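Local coordinates for protein oxidoreductase (PDB 3E18) that binds NAD in a Rossmann-fold domain and is probably a dehydrogenase of the GFO/IDH/MocA family, its substrate not being known, at residues 163-167 against 205-209; 152-158 against 227-233. All coordinates share one frame; numbering follows the deposited sequence.

Interaction 1: 163-167 against 205-209. With NAD (nicotinamide-adenine-dinucleotide), chain E.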
loop_
_atom_site.group_PDB
_atom_site.type_symbol
_atom_site.label_atom_id
_atom_site.label_comp_id
_atom_site.label_asym_id
_atom_site.label_seq_id
_atom_site.Cartn_x
_atom_site.Cartn_y
_atom_site.Cartn_z
ATOM N N TRP A 163 -17.642 -6.255 -23.682
ATOM C CA TRP A 163 -18.661 -6.091 -22.635
ATOM C C TRP A 163 -18.118 -5.750 -21.240
ATOM O O TRP A 163 -18.851 -5.253 -20.384
ATOM C CB TRP A 163 -19.535 -7.347 -22.569
ATOM C CG TRP A 163 -18.776 -8.612 -22.231
ATOM C CD1 TRP A 163 -18.243 -9.518 -23.111
ATOM C CD2 TRP A 163 -18.470 -9.101 -20.916
ATOM N NE1 TRP A 163 -17.626 -10.537 -22.424
ATOM C CE2 TRP A 163 -17.756 -10.309 -21.076
ATOM C CE3 TRP A 163 -18.738 -8.637 -19.618
ATOM C CZ2 TRP A 163 -17.308 -11.061 -19.988
ATOM C CZ3 TRP A 163 -18.286 -9.381 -18.537
ATOM C CH2 TRP A 163 -17.580 -10.579 -18.727
ATOM N N ARG A 164 -16.840 -6.052 -21.016
ATOM C CA ARG A 164 -16.137 -5.700 -19.780
ATOM C C ARG A 164 -15.943 -4.196 -19.549
ATOM O O ARG A 164 -15.577 -3.785 -18.446
ATOM C CB ARG A 164 -14.779 -6.395 -19.736
ATOM C CG ARG A 164 -14.828 -7.816 -19.208
ATOM C CD ARG A 164 -13.426 -8.401 -19.162
ATOM N NE ARG A 164 -13.421 -9.851 -18.977
ATOM C CZ ARG A 164 -13.555 -10.734 -19.967
ATOM N NH1 ARG A 164 -13.722 -10.332 -21.222
ATOM N NH2 ARG A 164 -13.534 -12.027 -19.696
ATOM N N HIS A 165 -16.176 -3.381 -20.581
ATOM C CA HIS A 165 -16.128 -1.919 -20.437
ATOM C C HIS A 165 -17.421 -1.318 -19.888
ATOM O O HIS A 165 -17.471 -0.113 -19.613
ATOM C CB HIS A 165 -15.815 -1.247 -21.780
ATOM C CG HIS A 165 -14.424 -1.486 -22.276
ATOM N ND1 HIS A 165 -13.451 -0.508 -22.274
ATOM C CD2 HIS A 165 -13.845 -2.592 -22.798
ATOM C CE1 HIS A 165 -12.331 -1.000 -22.773
ATOM N NE2 HIS A 165 -12.544 -2.264 -23.098
ATOM N N LEU A 166 -18.463 -2.141 -19.735
ATOM C CA LEU A 166 -19.814 -1.639 -19.471
ATOM C C LEU A 166 -20.365 -2.084 -18.129
ATOM O O LEU A 166 -20.244 -3.259 -17.767
ATOM C CB LEU A 166 -20.760 -2.079 -20.590
ATOM C CG LEU A 166 -20.387 -1.528 -21.972
ATOM C CD1 LEU A 166 -20.990 -2.359 -23.086
ATOM C CD2 LEU A 166 -20.797 -0.063 -22.085
ATOM N N LYS A 167 -20.982 -1.148 -17.406
ATOM C CA LYS A 167 -21.606 -1.437 -16.102
ATOM C C LYS A 167 -22.740 -2.452 -16.195
ATOM O O LYS A 167 -22.968 -3.230 -15.254
ATOM C CB LYS A 167 -22.168 -0.159 -15.468
ATOM C CG LYS A 167 -21.180 0.663 -14.674
ATOM C CD LYS A 167 -21.901 1.496 -13.606
ATOM C CE LYS A 167 -20.947 2.457 -12.883
ATOM N NZ LYS A 167 -19.755 1.782 -12.263
ATOM N N GLY A 205 -10.862 6.434 -18.232
ATOM C CA GLY A 205 -12.040 7.223 -18.586
ATOM C C GLY A 205 -13.282 6.423 -18.935
ATOM O O GLY A 205 -14.239 6.978 -19.475
ATOM N N ASP A 206 -13.275 5.129 -18.614
ATOM C CA ASP A 206 -14.432 4.261 -18.835
ATOM C C ASP A 206 -15.478 4.443 -17.753
ATOM O O ASP A 206 -15.206 5.051 -16.711
ATOM C CB ASP A 206 -14.007 2.792 -18.899
ATOM C CG ASP A 206 -13.415 2.417 -20.234
ATOM O OD1 ASP A 206 -14.075 2.648 -21.270
ATOM O OD2 ASP A 206 -12.286 1.885 -20.247
ATOM N N GLU A 207 -16.675 3.908 -17.992
ATOM C CA GLU A 207 -17.758 3.966 -16.995
ATOM C C GLU A 207 -17.549 2.952 -15.868
ATOM O O GLU A 207 -18.164 3.055 -14.793
ATOM C CB GLU A 207 -19.135 3.788 -17.661
ATOM C CG GLU A 207 -19.323 2.457 -18.391
ATOM C CD GLU A 207 -20.691 2.323 -19.042
ATOM O OE1 GLU A 207 -20.921 2.975 -20.090
ATOM O OE2 GLU A 207 -21.525 1.555 -18.515
ATOM N N VAL A 208 -16.667 1.987 -16.118
ATOM C CA VAL A 208 -16.245 1.004 -15.112
ATOM C C VAL A 208 -14.787 1.219 -14.697
ATOM O O VAL A 208 -14.007 1.837 -15.422
ATOM C CB VAL A 208 -16.393 -0.450 -15.619
ATOM C CG1 VAL A 208 -17.851 -0.756 -15.942
ATOM C CG2 VAL A 208 -15.499 -0.711 -16.841
ATOM N N ASP A 209 -14.445 0.696 -13.522
ATOM C CA ASP A 209 -13.099 0.805 -12.960
ATOM C C ASP A 209 -12.057 0.038 -13.769
ATOM O O ASP A 209 -12.308 -1.083 -14.212
ATOM C CB ASP A 209 -13.103 0.312 -11.513
ATOM C CG ASP A 209 -13.408 -1.178 -11.396
ATOM O OD1 ASP A 209 -14.593 -1.568 -11.487
ATOM O OD2 ASP A 209 -12.457 -1.960 -11.197
HETATM P PA NAD E . -16.683 -13.605 -24.298
HETATM O O1A NAD E . -15.389 -13.936 -24.935
HETATM O O2A NAD E . -17.256 -12.317 -24.727
HETATM O O5B NAD E . -17.733 -14.797 -24.538
HETATM C C5B NAD E . -19.040 -14.809 -24.010
HETATM C C4B NAD E . -19.898 -15.645 -24.954
HETATM O O4B NAD E . -21.203 -15.818 -24.431
HETATM C C3B NAD E . -20.046 -14.962 -26.310
HETATM O O3B NAD E . -19.675 -15.868 -27.322
HETATM C C2B NAD E . -21.520 -14.626 -26.392
HETATM O O2B NAD E . -22.026 -14.699 -27.706
HETATM C C1B NAD E . -22.142 -15.663 -25.474
HETATM N N9A NAD E . -23.440 -15.253 -24.918
HETATM C C8A NAD E . -23.829 -13.994 -24.527
HETATM N N7A NAD E . -25.098 -14.062 -24.059
HETATM C C5A NAD E . -25.519 -15.345 -24.153
HETATM C C6A NAD E . -26.722 -15.964 -23.831
HETATM N N6A NAD E . -27.649 -15.283 -23.160
HETATM N N1A NAD E . -26.864 -17.327 -24.046
HETATM C C2A NAD E . -25.829 -18.069 -24.580
HETATM N N3A NAD E . -24.640 -17.445 -24.899
HETATM C C4A NAD E . -24.488 -16.106 -24.691
HETATM O O3 NAD E . -16.489 -13.605 -22.689
HETATM P PN NAD E . -15.364 -14.419 -21.905
HETATM O O1N NAD E . -14.143 -13.580 -21.771
HETATM O O2N NAD E . -15.267 -15.806 -22.415
HETATM O O5D NAD E . -16.011 -14.477 -20.404
HETATM C C5D NAD E . -17.248 -15.096 -20.126
HETATM C C4D NAD E . -17.349 -15.398 -18.614
HETATM O O4D NAD E . -16.189 -16.087 -18.183
HETATM C C3D NAD E . -17.424 -14.148 -17.755
HETATM O O3D NAD E . -18.227 -14.412 -16.614
HETATM C C2D NAD E . -16.005 -13.917 -17.278
HETATM O O2D NAD E . -16.010 -13.304 -16.009
HETATM C C1D NAD E . -15.476 -15.342 -17.197
HETATM N N1N NAD E . -14.005 -15.495 -17.349
HETATM C C2N NAD E . -13.350 -16.149 -16.344
HETATM C C3N NAD E . -11.976 -16.360 -16.377
HETATM C C7N NAD E . -11.366 -17.280 -15.365
HETATM O O7N NAD E . -9.969 -17.341 -15.255
HETATM N N7N NAD E . -12.146 -18.039 -14.590
HETATM C C4N NAD E . -11.245 -15.919 -17.489
HETATM C C5N NAD E . -11.915 -15.264 -18.527
HETATM C C6N NAD E . -13.299 -15.066 -18.449
HETATM O O HOH W 1 -17.006 2.835 -20.802
#
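The imidazole of His-165 and the carboxylate of Asp-206 meet with their planes 79° apart; OD1 lies at the ring edge, near its plane, where ND1 gives it a weak but straight hydrogen bond of 3.4 Å. One residue back, the guanidinium of Arg-164 has CZ2 of Trp-163 over the centre of one face and the NAD phosphate oxygen O1N at its edge, NH2 bonding to O1N at 2.7 Å. The indole has Arg-164 CG over one face, toward the rim, and its edge faces the other phosphate, with NE1 2.9 Å from NAD O2A and also bonded to the bridging O3.

Away from the cofactor, Lys-167 N donates to Glu-207 OE2 at 3.0 Å, on the anti side and 33° out of the carboxylate plane. Glu-207 CG lies between its backbone N and carbonyl carbon (chi1 61°), and the extended chain beyond it brings OE2 to that N-H. Val-208 presses CG2 against the carbonyl oxygens of Arg-164 and His-165, and CG1 against Lys-167 N at 3.5 Å. A water donates to His-165 O and Asp-206 OD1 and accepts from Glu-207 N.

The 205-209 loop thus holds the turn whose Trp-163 and Arg-164 bind the NAD diphosphate, setting two carboxylates and the valine methyls against an imidazole, a backbone N-H and two carbonyl oxygens, while the positive charge of Arg-164 is directed at the diphosphate and probably offsets part of its negative charge.

Interaction 2: 152-158 against 227-233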
loop_
_atom_site.group_PDB
_atom_site.type_symbol
_atom_site.label_atom_id
_atom_site.label_comp_id
_atom_site.label_asym_id
_atom_site.label_seq_id
_atom_site.Cartn_x
_atom_site.Cartn_y
_atom_site.Cartn_z
ATOM N N ARG A 152 -1.145 -8.367 -5.662
ATOM C CA ARG A 152 -1.254 -7.344 -6.695
ATOM C C ARG A 152 -1.206 -7.974 -8.072
ATOM O O ARG A 152 -0.359 -8.802 -8.340
ATOM C CB ARG A 152 -0.076 -6.348 -6.615
ATOM C CG ARG A 152 -0.076 -5.404 -5.415
ATOM C CD ARG A 152 1.145 -4.471 -5.440
ATOM N NE ARG A 152 1.120 -3.500 -4.331
ATOM C CZ ARG A 152 1.664 -3.687 -3.130
ATOM N NH1 ARG A 152 1.574 -2.741 -2.202
ATOM N NH2 ARG A 152 2.285 -4.821 -2.836
ATOM N N VAL A 153 -2.119 -7.579 -8.944
ATOM C CA VAL A 153 -1.980 -7.917 -10.357
ATOM C C VAL A 153 -1.883 -6.621 -11.142
ATOM O O VAL A 153 -2.864 -5.891 -11.280
ATOM C CB VAL A 153 -3.138 -8.829 -10.864
ATOM C CG1 VAL A 153 -3.000 -9.074 -12.366
ATOM C CG2 VAL A 153 -3.134 -10.167 -10.121
ATOM N N HIS A 154 -0.696 -6.341 -11.668
ATOM C CA HIS A 154 -0.431 -5.107 -12.390
ATOM C C HIS A 154 -0.124 -5.414 -13.847
ATOM O O HIS A 154 0.453 -6.452 -14.163
ATOM C CB HIS A 154 0.795 -4.409 -11.792
ATOM C CG HIS A 154 0.529 -3.676 -10.509
ATOM N ND1 HIS A 154 1.512 -2.970 -9.850
ATOM C CD2 HIS A 154 -0.603 -3.511 -9.783
ATOM C CE1 HIS A 154 1.004 -2.422 -8.760
ATOM N NE2 HIS A 154 -0.278 -2.730 -8.696
ATOM N N GLY A 155 -0.477 -4.491 -14.726
ATOM C CA GLY A 155 -0.135 -4.622 -16.147
ATOM C C GLY A 155 -0.431 -3.320 -16.838
ATOM O O GLY A 155 -0.939 -2.405 -16.212
ATOM N N ALA A 156 -0.097 -3.205 -18.122
ATOM C CA ALA A 156 -0.454 -2.002 -18.854
ATOM C C ALA A 156 -1.133 -2.333 -20.181
ATOM O O ALA A 156 -0.708 -1.879 -21.240
ATOM C CB ALA A 156 0.763 -1.111 -19.060
ATOM N N ASN A 157 -2.195 -3.128 -20.108
ATOM C CA ASN A 157 -2.950 -3.517 -21.296
ATOM C C ASN A 157 -4.391 -2.996 -21.308
ATOM O O ASN A 157 -5.128 -3.206 -22.279
ATOM C CB ASN A 157 -2.901 -5.039 -21.485
ATOM C CG ASN A 157 -1.547 -5.522 -21.987
ATOM O OD1 ASN A 157 -0.896 -4.850 -22.787
ATOM N ND2 ASN A 157 -1.116 -6.692 -21.518
ATOM N N GLY A 158 -4.782 -2.291 -20.245
ATOM C CA GLY A 158 -6.126 -1.729 -20.168
ATOM C C GLY A 158 -7.180 -2.784 -19.881
ATOM O O GLY A 158 -6.864 -3.851 -19.352
ATOM N N GLU A 227 -4.819 -5.367 -4.921
ATOM C CA GLU A 227 -4.743 -4.289 -5.870
ATOM C C GLU A 227 -4.758 -4.924 -7.239
ATOM O O GLU A 227 -4.219 -6.010 -7.414
ATOM C CB GLU A 227 -3.410 -3.602 -5.608
ATOM C CG GLU A 227 -3.154 -2.286 -6.222
ATOM C CD GLU A 227 -1.877 -1.705 -5.658
ATOM O OE1 GLU A 227 -1.872 -1.238 -4.492
ATOM O OE2 GLU A 227 -0.866 -1.747 -6.376
ATOM N N VAL A 228 -5.440 -4.278 -8.174
ATOM C CA VAL A 228 -5.349 -4.619 -9.591
ATOM C C VAL A 228 -5.099 -3.314 -10.281
ATOM O O VAL A 228 -5.695 -2.298 -9.927
ATOM C CB VAL A 228 -6.651 -5.266 -10.141
ATOM C CG1 VAL A 228 -6.579 -5.468 -11.680
ATOM C CG2 VAL A 228 -6.909 -6.612 -9.493
ATOM N N GLY A 229 -4.223 -3.321 -11.278
ATOM C CA GLY A 229 -4.029 -2.129 -12.062
ATOM C C GLY A 229 -3.809 -2.556 -13.499
ATOM O O GLY A 229 -3.196 -3.597 -13.747
ATOM N N THR A 230 -4.326 -1.758 -14.428
ATOM C CA THR A 230 -4.191 -2.026 -15.867
ATOM C C THR A 230 -3.506 -0.867 -16.574
ATOM O O THR A 230 -3.497 -0.790 -17.810
ATOM C CB THR A 230 -5.563 -2.343 -16.546
ATOM O OG1 THR A 230 -6.514 -1.288 -16.299
ATOM C CG2 THR A 230 -6.125 -3.658 -16.047
ATOM N N THR A 231 -2.898 0.018 -15.784
ATOM C CA THR A 231 -2.238 1.231 -16.299
ATOM C C THR A 231 -0.819 1.351 -15.728
ATOM O O THR A 231 -0.279 2.451 -15.573
ATOM C CB THR A 231 -3.039 2.497 -15.907
ATOM O OG1 THR A 231 -3.344 2.454 -14.499
ATOM C CG2 THR A 231 -4.345 2.556 -16.672
ATOM N N ASN A 232 -0.233 0.204 -15.388
ATOM C CA ASN A 232 1.038 0.153 -14.690
ATOM C C ASN A 232 2.120 -0.354 -15.620
ATOM O O ASN A 232 2.239 -1.558 -15.844
ATOM C CB ASN A 232 0.935 -0.783 -13.499
ATOM C CG ASN A 232 -0.184 -0.407 -12.571
ATOM O OD1 ASN A 232 -1.337 -0.273 -12.987
ATOM N ND2 ASN A 232 0.144 -0.240 -11.300
ATOM N N PHE A 233 2.921 0.571 -16.136
ATOM C CA PHE A 233 3.987 0.247 -17.086
ATOM C C PHE A 233 5.181 -0.399 -16.387
ATOM O O PHE A 233 6.062 -0.976 -17.024
ATOM C CB PHE A 233 4.386 1.496 -17.872
ATOM C CG PHE A 233 3.293 2.018 -18.762
ATOM C CD1 PHE A 233 3.122 1.500 -20.051
ATOM C CD2 PHE A 233 2.447 3.034 -18.329
ATOM C CE1 PHE A 233 2.114 1.969 -20.877
ATOM C CE2 PHE A 233 1.436 3.515 -19.146
ATOM C CZ PHE A 233 1.267 2.976 -20.431
HETATM O O HOH W 2 0.450 -0.547 -3.605
#
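Strands 152-154 and 227-229 run almost exactly parallel, their axes 4.7 Å apart, with Val-153 bonded through its N to Glu-227 O and through its O to Gly-229 N. On the face that carries Arg-152, Glu-227 and His-154, the glutamate is the meeting point. Its OE2 accepts a short bond of 2.6 Å from His-154 NE2 on the anti lone pair, the ring and carboxylate being nearly coplanar, 10° apart. Arg-152 NE reaches the same oxygen in a weak salt bridge of 3.3 Å, with the guanidinium turned 74° from the carboxylate. A water joins Arg-152 NH1 to Glu-227 OE1, and the arginine has a second carboxylate partner in Glu-150. With CG anti to its backbone N (chi1 -167°) and the chain extended, Glu-227 spans the distance to the imidazole.

The His-154 ring is sandwiched: Arg-152 CB lies toward the rim of one face, and Asn-232 ND2 sits 3.3 Å above the centre of the opposite one. That amide nitrogen bonds to Tyr-240 of the second subunit, and His-154 ND1 accepts from Leu-236 N, which would leave NE2 to carry the proton toward the carboxylate.

Past the strands the two segments stay tied. Asn-232 N donates to Gly-155 O at 2.8 Å from above the carbonyl plane, and Gly-158 N to Thr-230 O on a lone pair. Ala-156 CB makes a CH-pi contact over the face of Phe-233, 4.0 Å from the ring centroid.

Two adjacent parallel strands within an otherwise largely antiparallel sheet, with the loops that follow them bonded to the second subunit, fit the open-faced C-terminal sheet through which proteins of the GFO/IDH/MocA family commonly associate.

Both interactions belong to the C-terminal domain, about 15 Å apart between centres and without touching. Interaction 2 is mostly buried, joins neighbouring strands of the large mixed sheet and reaches the second subunit. Interaction 1 is partly buried, lies between loops, and no other protein chain touches it. The chain leaves strand 146-154 through 152-158 and soon enters the 163-167 turn, so the two contacts share one connection; likewise 205-209 leads into strand 211-218, the neighbour of 223-229. Regular backbone bonds and a buried charged cluster characterise the sheet contact, whereas the loop contact relies on isolated polar bonds, a water and valine packing, on the far side of the turn that meets the NAD diphosphate.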